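Local atomic coordinates of Tae4 (Agrobacterium tumefaciens, PDB entry 6IJF), a protein that probably acts as a type VI secretion amidase effector, a papain-like enzyme expected to cleave peptide bonds in the cell-wall peptidoglycan of rival bacteria. Residues 52-55 and 56-60; 91-94 and 95-98. All coordinates share one frame; numbering follows the deposited sequence.

Contact 1 of 2, residues 52-55 and 56-60; sequences VSIA and FVKSG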
ATOM      1  N   VAL C  52      -3.693   8.618 -23.746  1.00 37.85           N
ATOM      2  CA  VAL C  52      -2.559   9.439 -24.264  1.00 35.16           C
ATOM      3  C   VAL C  52      -2.900   9.997 -25.662  1.00 36.71           C
ATOM      4  O   VAL C  52      -2.609  11.209 -25.899  1.00 38.48           O
ATOM      5  CB  VAL C  52      -1.219   8.684 -24.226  1.00 37.67           C
ATOM      6  CG1 VAL C  52      -0.136   9.476 -24.965  1.00 34.62           C
ATOM      7  CG2 VAL C  52      -0.784   8.402 -22.787  1.00 34.41           C
ATOM      8  N   SER C  53      -3.515   9.207 -26.537  1.00 37.31           N
ATOM      9  CA  SER C  53      -3.991   9.683 -27.881  1.00 39.95           C
ATOM     10  C   SER C  53      -4.874  10.925 -27.719  1.00 35.66           C
ATOM     11  O   SER C  53      -4.603  11.951 -28.366  1.00 38.16           O
ATOM     12  CB  SER C  53      -4.747   8.612 -28.624  1.00 38.89           C
ATOM     13  OG  SER C  53      -3.955   7.488 -28.893  1.00 38.73           O
ATOM     14  N   ILE C  54      -5.839  10.884 -26.803  1.00 41.48           N
ATOM     15  CA  ILE C  54      -6.821  11.994 -26.590  1.00 37.82           C
ATOM     16  C   ILE C  54      -6.087  13.253 -26.126  1.00 40.03           C
ATOM     17  O   ILE C  54      -6.391  14.351 -26.654  1.00 38.87           O
ATOM     18  CB  ILE C  54      -7.917  11.552 -25.618  1.00 42.26           C
ATOM     19  CG1 ILE C  54      -8.837  10.561 -26.318  1.00 41.88           C
ATOM     20  CG2 ILE C  54      -8.673  12.746 -25.067  1.00 46.32           C
ATOM     21  CD1 ILE C  54      -9.697   9.752 -25.401  1.00 48.46           C
ATOM     22  N   ALA C  55      -5.131  13.110 -25.207  1.00 38.24           N
ATOM     23  CA  ALA C  55      -4.321  14.244 -24.729  1.00 38.36           C
ATOM     24  C   ALA C  55      -3.671  14.962 -25.932  1.00 36.90           C
ATOM     25  O   ALA C  55      -3.719  16.226 -25.991  1.00 36.78           O
ATOM     26  CB  ALA C  55      -3.306  13.783 -23.718  1.00 40.01           C
ATOM     27  N   PHE C  56      -3.087  14.203 -26.858  1.00 39.20           N
ATOM     28  CA  PHE C  56      -2.398  14.766 -28.060  1.00 39.94           C
ATOM     29  C   PHE C  56      -3.431  15.432 -28.991  1.00 40.25           C
ATOM     30  O   PHE C  56      -3.271  16.630 -29.311  1.00 39.95           O
ATOM     31  CB  PHE C  56      -1.557  13.700 -28.768  1.00 42.43           C
ATOM     32  CG  PHE C  56      -0.165  13.572 -28.186  1.00 39.65           C
ATOM     33  CD1 PHE C  56       0.823  14.464 -28.538  1.00 43.46           C
ATOM     34  CD2 PHE C  56       0.125  12.633 -27.212  1.00 43.75           C
ATOM     35  CE1 PHE C  56       2.103  14.384 -27.992  1.00 41.51           C
ATOM     36  CE2 PHE C  56       1.394  12.550 -26.656  1.00 45.87           C
ATOM     37  CZ  PHE C  56       2.388  13.415 -27.068  1.00 40.65           C
ATOM     38  N   VAL C  57      -4.469  14.699 -29.366  1.00 43.15           N
ATOM     39  CA  VAL C  57      -5.547  15.215 -30.258  1.00 47.45           C
ATOM     40  C   VAL C  57      -6.082  16.533 -29.708  1.00 47.87           C
ATOM     41  O   VAL C  57      -6.112  17.499 -30.455  1.00 43.35           O
ATOM     42  CB  VAL C  57      -6.674  14.193 -30.404  1.00 44.58           C
ATOM     43  CG1 VAL C  57      -7.906  14.822 -31.033  1.00 45.65           C
ATOM     44  CG2 VAL C  57      -6.205  12.997 -31.193  1.00 42.74           C
ATOM     45  N   LYS C  58      -6.443  16.593 -28.428  1.00 41.06           N
ATOM     46  CA  LYS C  58      -7.070  17.821 -27.852  1.00 42.71           C
ATOM     47  C   LYS C  58      -6.039  18.944 -27.785  1.00 43.53           C
ATOM     48  O   LYS C  58      -6.452  20.124 -27.675  1.00 44.86           O
ATOM     49  CB  LYS C  58      -7.662  17.536 -26.475  1.00 39.59           C
ATOM     50  CG  LYS C  58      -8.942  16.730 -26.544  1.00 40.51           C
ATOM     51  CD  LYS C  58      -9.618  16.684 -25.209  1.00 45.03           C
ATOM     52  CE  LYS C  58     -10.828  15.787 -25.246  1.00 44.48           C
ATOM     53  NZ  LYS C  58     -11.559  15.874 -23.967  1.00 47.77           N
ATOM     54  N   SER C  59      -4.747  18.615 -27.862  1.00 39.13           N
ATOM     55  CA  SER C  59      -3.660  19.627 -27.870  1.00 43.93           C
ATOM     56  C   SER C  59      -3.329  19.995 -29.327  1.00 44.69           C
ATOM     57  O   SER C  59      -2.359  20.700 -29.523  1.00 46.75           O
ATOM     58  CB  SER C  59      -2.439  19.158 -27.104  1.00 41.86           C
ATOM     59  OG  SER C  59      -2.791  18.751 -25.789  1.00 43.57           O
ATOM     60  N   GLY C  60      -4.096  19.502 -30.300  1.00 43.83           N
ATOM     61  CA  GLY C  60      -3.960  19.882 -31.724  1.00 53.34           C
ATOM     62  C   GLY C  60      -2.947  19.019 -32.458  1.00 55.00           C
ATOM     63  O   GLY C  60      -2.481  19.431 -33.519  1.00 55.33           O
TER
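Near the end of helix 48-58 the carbonyl oxygen of A55 meets S59 twice: S59 OG lies 2.7 Å from A55 O, while S59 N gives the same oxygen a weak, bent bond. OG stands beside its own backbone N (chi1 -53°), which brings the hydroxyl back along the helix toward A55. A55 O and N12 OD1 both lie within reach of its one proton, and which of them it serves is not settled. A serine suits this last turn because its short side chain brings a hydroxyl up to both. The turns before it are regular: V57 N to S53 O is almost straight, 178° at the hydrogen, and K58 N to I54 O is nearly as good. The end is a Schellman motif, in which G60 N bonds to V57 O and I61 N to F56 O; G60 is the C-prime residue, its positive phi being a backbone shape that glycine adopts without strain. Side chains four residues apart run together along the helix. V52 CG1, anti to the backbone N (chi1 171°), meets the rim of the F56 ring in its plane, 3.8 Å from CE2. On another side the extended K58 runs alongside I54, its CE 3.7 Å from I54 CG2, before its ammonium reaches E32 in a salt bridge. The apolar V52, I54 and F56 fit their buried positions, whereas lysine fits the partly exposed border; the buried S53 hydroxyl is satisfied by A49 O and E81 N. Helix 6-11 packs on A55 and F56 through L9, helix 84-92 puts L87 against V52 and M91 against F56, and strand 79-80 lays I80 along S53 and I54.

Contact 2 of 2, residues 91-94 and 95-98; sequences MKRT and SYLG. With SO4 (sulfate ion), chain F.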
ATOM      1  N   MET C  91       5.315   7.415 -31.302  1.00 38.37           N
ATOM      2  CA  MET C  91       5.870   8.557 -30.540  1.00 36.27           C
ATOM      3  C   MET C  91       7.366   8.667 -30.823  1.00 38.65           C
ATOM      4  O   MET C  91       7.887   9.813 -30.728  1.00 46.57           O
ATOM      5  CB  MET C  91       5.654   8.382 -29.028  1.00 40.94           C
ATOM      6  CG  MET C  91       4.218   8.735 -28.556  1.00 46.28           C
ATOM      7  SD  MET C  91       3.838  10.448 -28.930  1.00 50.12           S
ATOM      8  CE  MET C  91       2.093  10.339 -29.350  1.00 48.43           C
ATOM      9  N   LYS C  92       8.013   7.529 -31.119  1.00 41.86           N
ATOM     10  CA  LYS C  92       9.486   7.415 -31.343  1.00 47.57           C
ATOM     11  C   LYS C  92       9.874   8.082 -32.662  1.00 46.27           C
ATOM     12  O   LYS C  92      11.046   8.438 -32.803  1.00 51.54           O
ATOM     13  CB  LYS C  92       9.918   5.942 -31.402  1.00 49.75           C
ATOM     14  CG  LYS C  92      11.130   5.565 -30.592  1.00 61.27           C
ATOM     15  CD  LYS C  92      11.328   4.051 -30.518  1.00 69.60           C
ATOM     16  CE  LYS C  92      12.767   3.657 -30.254  1.00 80.59           C
ATOM     17  NZ  LYS C  92      12.931   2.186 -30.186  1.00 81.40           N
ATOM     18  N   ARG C  93       8.932   8.242 -33.599  1.00 49.31           N
ATOM     19  CA  ARG C  93       9.219   8.838 -34.930  1.00 45.86           C
ATOM     20  C   ARG C  93       9.692  10.271 -34.746  1.00 50.25           C
ATOM     21  O   ARG C  93       9.214  10.947 -33.822  1.00 46.22           O
ATOM     22  CB  ARG C  93       8.015   8.746 -35.858  1.00 47.43           C
ATOM     23  CG  ARG C  93       7.686   7.290 -36.168  1.00 47.48           C
ATOM     24  CD  ARG C  93       6.244   7.163 -36.605  1.00 49.60           C
ATOM     25  NE  ARG C  93       5.954   8.062 -37.710  1.00 54.97           N
ATOM     26  CZ  ARG C  93       4.730   8.413 -38.122  1.00 68.34           C
ATOM     27  NH1 ARG C  93       4.602   9.292 -39.102  1.00 58.43           N
ATOM     28  NH2 ARG C  93       3.651   7.918 -37.536  1.00 71.97           N
ATOM     29  N   THR C  94      10.602  10.701 -35.616  1.00 55.55           N
ATOM     30  CA  THR C  94      11.222  12.049 -35.594  1.00 60.43           C
ATOM     31  C   THR C  94      10.099  13.093 -35.765  1.00 48.54           C
ATOM     32  O   THR C  94      10.250  14.225 -35.257  1.00 56.15           O
ATOM     33  CB  THR C  94      12.354  12.151 -36.635  1.00 67.93           C
ATOM     34  OG1 THR C  94      11.948  11.550 -37.867  1.00 77.13           O
ATOM     35  CG2 THR C  94      13.616  11.452 -36.190  1.00 69.83           C
ATOM     36  N   SER C  95       9.002  12.764 -36.456  1.00 55.19           N
ATOM     37  CA  SER C  95       7.896  13.743 -36.646  1.00 54.16           C
ATOM     38  C   SER C  95       7.047  13.852 -35.377  1.00 56.26           C
ATOM     39  O   SER C  95       6.221  14.781 -35.325  1.00 56.20           O
ATOM     40  CB  SER C  95       7.029  13.442 -37.852  1.00 60.93           C
ATOM     41  OG  SER C  95       6.507  12.137 -37.758  1.00 58.52           O
ATOM     42  N   TYR C  96       7.109  12.898 -34.438  1.00 53.40           N
ATOM     43  CA  TYR C  96       6.414  13.035 -33.134  1.00 49.28           C
ATOM     44  C   TYR C  96       7.441  13.482 -32.088  1.00 55.54           C
ATOM     45  O   TYR C  96       7.836  14.660 -32.136  1.00 48.55           O
ATOM     46  CB  TYR C  96       5.613  11.767 -32.818  1.00 48.60           C
ATOM     47  CG  TYR C  96       4.310  11.701 -33.569  1.00 50.92           C
ATOM     48  CD1 TYR C  96       3.199  12.400 -33.119  1.00 42.94           C
ATOM     49  CD2 TYR C  96       4.197  10.976 -34.742  1.00 48.49           C
ATOM     50  CE1 TYR C  96       1.996  12.351 -33.808  1.00 50.38           C
ATOM     51  CE2 TYR C  96       3.007  10.941 -35.455  1.00 54.04           C
ATOM     52  CZ  TYR C  96       1.899  11.617 -34.978  1.00 45.89           C
ATOM     53  OH  TYR C  96       0.713  11.577 -35.643  1.00 48.64           O
ATOM     54  N   LEU C  97       7.865  12.593 -31.179  1.00 46.40           N
ATOM     55  CA  LEU C  97       8.723  12.978 -30.031  1.00 48.17           C
ATOM     56  C   LEU C  97      10.192  12.623 -30.282  1.00 51.05           C
ATOM     57  O   LEU C  97      11.049  13.161 -29.535  1.00 49.63           O
ATOM     58  CB  LEU C  97       8.183  12.284 -28.784  1.00 51.88           C
ATOM     59  CG  LEU C  97       7.240  13.065 -27.872  1.00 56.94           C
ATOM     60  CD1 LEU C  97       6.269  13.921 -28.645  1.00 56.86           C
ATOM     61  CD2 LEU C  97       6.525  12.124 -26.904  1.00 53.15           C
ATOM     62  N   GLY C  98      10.461  11.751 -31.252  1.00 46.96           N
ATOM     63  CA  GLY C  98      11.829  11.287 -31.549  1.00 51.38           C
ATOM     64  C   GLY C  98      12.311  10.239 -30.553  1.00 47.32           C
ATOM     65  O   GLY C  98      11.450   9.603 -29.892  1.00 42.05           O
TER
HETATM   66  S   SO4 F 301       8.780   9.815 -39.688  1.00 80.21           S
HETATM   67  O1  SO4 F 301       9.298  10.095 -41.000  1.00 90.50           O
HETATM   68  O2  SO4 F 301       9.398  10.699 -38.733  1.00 97.46           O
HETATM   69  O3  SO4 F 301       7.345  10.019 -39.685  1.00 75.02           O
HETATM   70  O4  SO4 F 301       9.104   8.457 -39.326  1.00 87.69           O
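R93 and Y96 lie side by side where the chain leaves helix 84-92, and the arginine can be followed outward from its root. R93 CB is 3.6 Å from sulfate O4, and CG and CD continue past that same oxygen. A bend at chi3 (54°) then turns the guanidinium so that the sulfate lies at its edge, in plane: NE and NH1 both bond to O3, NH1 at 2.9 Å. CZ and NH2 pass Y96 CE2, which sits over one face of the guanidinium toward its rim, with the two planes 75° apart; NH2 goes on to the carbonyl of V64. Arginine suits the place because its flat cation can grip an anion edge-on through two N-H groups while a ring carbon lies over its face. S95 adds two more bonds to the anion, OG to O3 and N to O2; T94 OG1 lies 2.8 Å from O2. The sulfate probably came from the crystallisation liquor.

The backbone here forms a type I beta turn from R93 to Y96, closed by Y96 N to R93 O at 2.9 Å. That oxygen also accepts from G98 N, the two donors arriving from opposite faces of the carbonyl plane. M91 O accepts from L97 N at 2.8 Å and, weakly, from G98 N. G98 has a positive phi, easy for a residue without a side chain.

M91 and L97 form an apolar side, the flexible thioether alongside the leucine, SD 3.8 Å from L97 CD2. Both rest on W159 of strand 155-160. Y96, largely buried, sends its hydroxyl to N62 O and V64 N.

How the contacts relate
Contact 1, on helix 48-58, precedes contact 2, at the end of helix 84-92, in the sequence, and both belong to the Tae4 amidase domain family. Their centres are about 15 Å apart, yet they touch: F56 CE2 is 3.6 Å from M91 CE, and F56 CZ packs more loosely on L97 CD1. The end of helix 48-58 thus shares an apolar patch with the end of helix 84-92 and the loop that follows, which contact 2 carries on to strand 155-160 of the five-stranded antiparallel sheet. Helix 48-58 starts at C48, which with H132 and D134 forms a probable papain-like catalytic triad, so contact 1 lies further along the helix carrying the likely nucleophile.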